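Local coordinates for protein yahD a copper inducible hydrolase (Lactococcus lactis subsp. lactis, PDB 3OG9) that is a copper-inducible protein of the alpha/beta hydrolase fold that binds malate and probably acts as a hydrolase, at residues P44-R49 and S91-K96; V115-F120 and G173-S178. All blocks are in the same frame, centred on the assembly; numbering follows the deposited sequence. Where two conformers were deposited one is given.

Contacts 1 and 2 are both buried and both apolar, but they join different elements of the alpha/beta hydrolase fold. Contact 1 packs strand 45-48 against the end of helix 76-97, so sheet meets helix. Contact 2 sets two helices side by side, at 115-120 and 173-178, over strand 151-156, which both helices touch. The two share no helix or strand, and their centres lie 22 Å apart. Contact 1 sits further from the chain centre, at 14 Å against 10 Å. It is wholly aliphatic, whereas contact 2 adds an aromatic ring. Contact 2 also lies nearer the malate pocket: the Leu-117 side chain is about 5 Å from that of malate-binding Asn-114, against about 11 Å from Ile-48 to Asn-111.

Contact 1: residues P44-R49 and S91-K96; sequences PILSIR and SLLAEK
Strand 45-48 passes the last turns of helix 76-97 with its backbone nearest at Leu-46 and Leu-93, whose CA atoms are 8.3 Å apart. This is sheet-to-helix packing in an alpha/beta hydrolase fold. The strand lies between 7-10, which runs antiparallel to it, and the parallel strand 19-22.

Side chains alternate along the strand. Leu-46 and Ile-48 point toward the helix, and Ser-47 points away, where its OG bonds to the backbone O of Glu-29. Leu-93 is the helix residue that meets both strand side chains. It touches them with different parts. Its CB lies 3.9 Å from CD2 of Leu-46, and these two side chains cross at about a right angle. CG of Leu-46 is anti to the backbone N (chi1 -172°), which carries the branched end out to the base of the Leu-93 side chain. Further out, Leu-93 and Ile-48 reach toward each other tip to tip.

The contact is purely apolar. All three side chains are buried, and the segments bury 128 Å² between them. Tyr-7 of strand 7-10 touches all three and closes the group from the neighbouring strand. Its hydroxyl also bonds to Lys-96 NZ, so a polar tie lies close to the apolar one. Ile-48 continues the packing along the same helix, against Trp-85, Leu-86 and Val-90. At the end of the Leu-93 side chain, CD1 is 4.0 Å from CD1 of Ile-48 and equally 4.0 Å from its CG1.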
# COMPACT_ATOMS: atom_id res chain seq x y z
N PRO A 44 8.35 -10.21 10.54
CA PRO A 44 8.91 -10.66 9.27
C PRO A 44 8.57 -9.65 8.17
O PRO A 44 7.51 -8.99 8.23
CB PRO A 44 8.15 -11.97 8.99
CG PRO A 44 7.71 -12.45 10.37
CD PRO A 44 7.43 -11.18 11.15
N ILE A 45 9.42 -9.55 7.16
CA ILE A 45 9.21 -8.56 6.11
C ILE A 45 9.25 -9.24 4.77
O ILE A 45 10.18 -10.00 4.51
CB ILE A 45 10.27 -7.44 6.15
CG1 ILE A 45 9.97 -6.47 7.30
CG2 ILE A 45 10.35 -6.67 4.77
CD1 ILE A 45 11.14 -5.55 7.65
N LEU A 46 8.22 -9.01 3.95
CA LEU A 46 8.21 -9.39 2.56
C LEU A 46 8.07 -8.12 1.72
O LEU A 46 7.11 -7.38 1.88
CB LEU A 46 7.03 -10.33 2.27
CG LEU A 46 7.07 -10.93 0.84
CD1 LEU A 46 8.34 -11.76 0.61
CD2 LEU A 46 5.82 -11.77 0.65
N SER A 47 9.02 -7.88 0.82
CA SER A 47 9.00 -6.63 0.02
C SER A 47 9.17 -6.99 -1.44
O SER A 47 10.19 -7.55 -1.79
CB SER A 47 10.14 -5.71 0.48
OG SER A 47 10.08 -4.45 -0.19
N ILE A 48 8.18 -6.67 -2.28
CA ILE A 48 8.18 -7.11 -3.68
C ILE A 48 8.24 -5.89 -4.64
O ILE A 48 7.42 -4.97 -4.51
CB ILE A 48 6.88 -7.94 -3.99
CG1 ILE A 48 6.81 -9.23 -3.14
CG2 ILE A 48 6.78 -8.29 -5.51
CD1 ILE A 48 5.41 -9.86 -3.12
N ARG A 49 9.18 -5.91 -5.58
CA ARG A 49 9.34 -4.83 -6.56
C ARG A 49 8.23 -4.88 -7.62
O ARG A 49 7.84 -5.95 -8.05
CB ARG A 49 10.70 -4.92 -7.28
CG ARG A 49 11.09 -3.63 -8.07
CD ARG A 49 12.18 -3.91 -9.08
NE ARG A 49 13.43 -4.27 -8.41
CZ ARG A 49 14.59 -4.50 -9.02
NH1 ARG A 49 14.68 -4.41 -10.35
NH2 ARG A 49 15.66 -4.82 -8.31
N SER A 91 0.79 -14.79 -2.51
CA SER A 91 0.38 -16.11 -2.05
C SER A 91 1.52 -17.11 -2.22
O SER A 91 1.76 -17.96 -1.34
CB SER A 91 -0.84 -16.57 -2.82
OG SER A 91 -2.01 -15.95 -2.32
N LEU A 92 2.24 -17.00 -3.35
CA LEU A 92 3.34 -17.94 -3.64
C LEU A 92 4.53 -17.75 -2.70
O LEU A 92 5.17 -18.73 -2.23
CB LEU A 92 3.75 -17.79 -5.11
CG LEU A 92 4.91 -18.54 -5.75
CD1 LEU A 92 4.52 -19.01 -7.17
CD2 LEU A 92 6.10 -17.64 -5.85
N LEU A 93 4.85 -16.49 -2.41
CA LEU A 93 6.00 -16.22 -1.53
C LEU A 93 5.64 -16.44 -0.09
O LEU A 93 6.51 -16.78 0.73
CB LEU A 93 6.55 -14.81 -1.76
CG LEU A 93 7.16 -14.61 -3.16
CD1 LEU A 93 7.58 -13.15 -3.40
CD2 LEU A 93 8.32 -15.58 -3.42
N ALA A 94 4.36 -16.27 0.24
CA ALA A 94 3.89 -16.57 1.63
C ALA A 94 4.00 -18.08 1.88
O ALA A 94 4.41 -18.53 2.95
CB ALA A 94 2.49 -16.09 1.86
N GLU A 95 3.63 -18.84 0.86
CA GLU A 95 3.87 -20.27 0.79
C GLU A 95 5.34 -20.65 1.04
O GLU A 95 5.67 -21.39 1.98
CB GLU A 95 3.46 -20.74 -0.60
CG GLU A 95 2.23 -21.51 -0.59
CD GLU A 95 2.50 -22.85 0.04
OE1 GLU A 95 1.97 -23.11 1.16
OE2 GLU A 95 3.29 -23.62 -0.58
N LYS A 96 6.22 -20.11 0.20
CA LYS A 96 7.67 -20.34 0.28
C LYS A 96 8.26 -19.97 1.65
O LYS A 96 9.16 -20.65 2.14
CB LYS A 96 8.38 -19.58 -0.85
CG LYS A 96 9.93 -19.67 -0.92
CD LYS A 96 10.43 -18.99 -2.22
CE LYS A 96 11.95 -18.73 -2.25
NZ LYS A 96 12.31 -17.86 -3.45

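Contact 2: residues V115-F120 and G173-S178; sequences VALNMF and GDLEDS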
# COMPACT_ATOMS: atom_id res chain seq x y z
N VAL A 115 -1.72 0.66 -4.79
CA VAL A 115 -1.91 -0.70 -5.27
C VAL A 115 -2.45 -1.60 -4.17
O VAL A 115 -3.37 -2.40 -4.40
CB VAL A 115 -0.58 -1.18 -5.93
CG1 VAL A 115 -0.42 -2.70 -5.92
CG2 VAL A 115 -0.52 -0.63 -7.35
N ALA A 116 -1.89 -1.44 -2.96
CA ALA A 116 -2.36 -2.18 -1.75
C ALA A 116 -3.83 -1.87 -1.45
O ALA A 116 -4.67 -2.77 -1.18
CB ALA A 116 -1.49 -1.84 -0.54
N LEU A 117 -4.14 -0.58 -1.49
CA LEU A 117 -5.48 -0.08 -1.22
C LEU A 117 -6.47 -0.55 -2.26
O LEU A 117 -7.60 -0.94 -1.95
CB LEU A 117 -5.45 1.43 -1.18
CG LEU A 117 -4.85 2.02 0.08
CD1 LEU A 117 -4.63 3.52 -0.18
CD2 LEU A 117 -5.75 1.77 1.30
N ASN A 118 -6.04 -0.56 -3.52
CA ASN A 118 -6.89 -1.07 -4.58
C ASN A 118 -7.16 -2.59 -4.48
O ASN A 118 -8.31 -3.02 -4.61
CB ASN A 118 -6.31 -0.69 -5.95
CG ASN A 118 -7.25 -1.04 -7.10
OD1 ASN A 118 -7.14 -2.12 -7.67
ND2 ASN A 118 -8.16 -0.13 -7.43
N MET A 119 -6.11 -3.38 -4.23
CA MET A 119 -6.26 -4.83 -4.00
C MET A 119 -7.22 -5.16 -2.85
O MET A 119 -8.02 -6.09 -2.95
CB MET A 119 -4.90 -5.45 -3.71
CG MET A 119 -4.06 -5.59 -4.99
SD MET A 119 -2.47 -6.40 -4.76
CE MET A 119 -1.78 -5.48 -3.40
N PHE A 120 -7.13 -4.37 -1.79
CA PHE A 120 -7.93 -4.55 -0.57
C PHE A 120 -9.39 -4.30 -0.92
O PHE A 120 -10.29 -5.13 -0.61
CB PHE A 120 -7.46 -3.51 0.44
CG PHE A 120 -7.90 -3.76 1.86
CD1 PHE A 120 -7.76 -5.01 2.44
CD2 PHE A 120 -8.39 -2.71 2.62
CE1 PHE A 120 -8.13 -5.25 3.78
CE2 PHE A 120 -8.75 -2.92 3.97
CZ PHE A 120 -8.61 -4.20 4.54
N GLY A 173 -13.92 7.58 1.79
CA GLY A 173 -15.33 7.20 1.61
C GLY A 173 -15.48 5.76 1.16
O GLY A 173 -16.31 5.03 1.70
N ASP A 174 -14.70 5.32 0.17
CA ASP A 174 -14.76 3.91 -0.26
C ASP A 174 -14.41 2.98 0.89
O ASP A 174 -15.09 1.98 1.10
CB ASP A 174 -13.84 3.62 -1.45
CG ASP A 174 -14.38 4.22 -2.78
OD1 ASP A 174 -13.64 4.19 -3.78
OD2 ASP A 174 -15.53 4.68 -2.82
N LEU A 175 -13.35 3.28 1.63
CA LEU A 175 -13.00 2.46 2.81
C LEU A 175 -14.07 2.46 3.91
O LEU A 175 -14.41 1.41 4.47
CB LEU A 175 -11.66 2.91 3.39
CG LEU A 175 -10.46 2.61 2.47
CD1 LEU A 175 -9.25 3.47 2.87
CD2 LEU A 175 -10.12 1.14 2.44
N GLU A 176 -14.60 3.63 4.23
CA GLU A 176 -15.63 3.72 5.29
C GLU A 176 -16.95 3.09 4.86
O GLU A 176 -17.64 2.44 5.66
CB GLU A 176 -15.79 5.16 5.73
CG GLU A 176 -14.64 5.51 6.65
CD GLU A 176 -14.61 6.95 7.08
OE1 GLU A 176 -15.27 7.79 6.42
OE2 GLU A 176 -13.89 7.22 8.09
N ASP A 177 -17.31 3.26 3.59
CA ASP A 177 -18.46 2.55 3.04
C ASP A 177 -18.34 1.02 3.12
O ASP A 177 -19.36 0.33 3.21
CB ASP A 177 -18.73 2.97 1.60
CG ASP A 177 -19.22 4.42 1.49
OD1 ASP A 177 -19.45 5.11 2.54
OD2 ASP A 177 -19.37 4.86 0.34
N SER A 178 -17.11 0.51 3.08
CA SER A 178 -16.85 -0.92 3.22
C SER A 178 -16.84 -1.36 4.68
O SER A 178 -16.86 -2.55 5.00
CB SER A 178 -15.52 -1.30 2.55
OG SER A 178 -14.41 -0.71 3.20
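Leu-175 reaches across from helix 165-177 and overlaps both Leu-117 and Phe-120 of helix 111-121, one with each methyl. Its CD1 lies 4.2 Å from CD2 of Leu-117, and the two leucine side chains cross at about a right angle. Its CD2 lies 4.2 Å from CD2 of Phe-120. That methyl comes to the edge of the ring, near the ring plane, and not over a face. CG of Leu-175 is anti to its carbonyl carbon (chi1 -68°), and this turns the fork toward the other helix.

Leu-117 and Phe-120 are three residues apart, about one helical turn. Phe-120 points toward the other helix, while Leu-117 starts off to one side and brings its end nearer. Beneath the helices lies the central sheet of the alpha/beta hydrolase fold. Leu-117 and Leu-175 both rest on Leu-154 of strand 151-156, and Leu-117 and Phe-120 both touch Ile-130 of strand 129-133. Helix 111-121 follows Ser-110, a malate-binding residue on what looks like a nucleophile elbow. The Leu-117 side chain is about 9 Å from the bound D-malate and does not line its pocket. With apolar carbons alone meeting across the helices, the contact rests on van der Waals packing and the burial of hydrophobic surface.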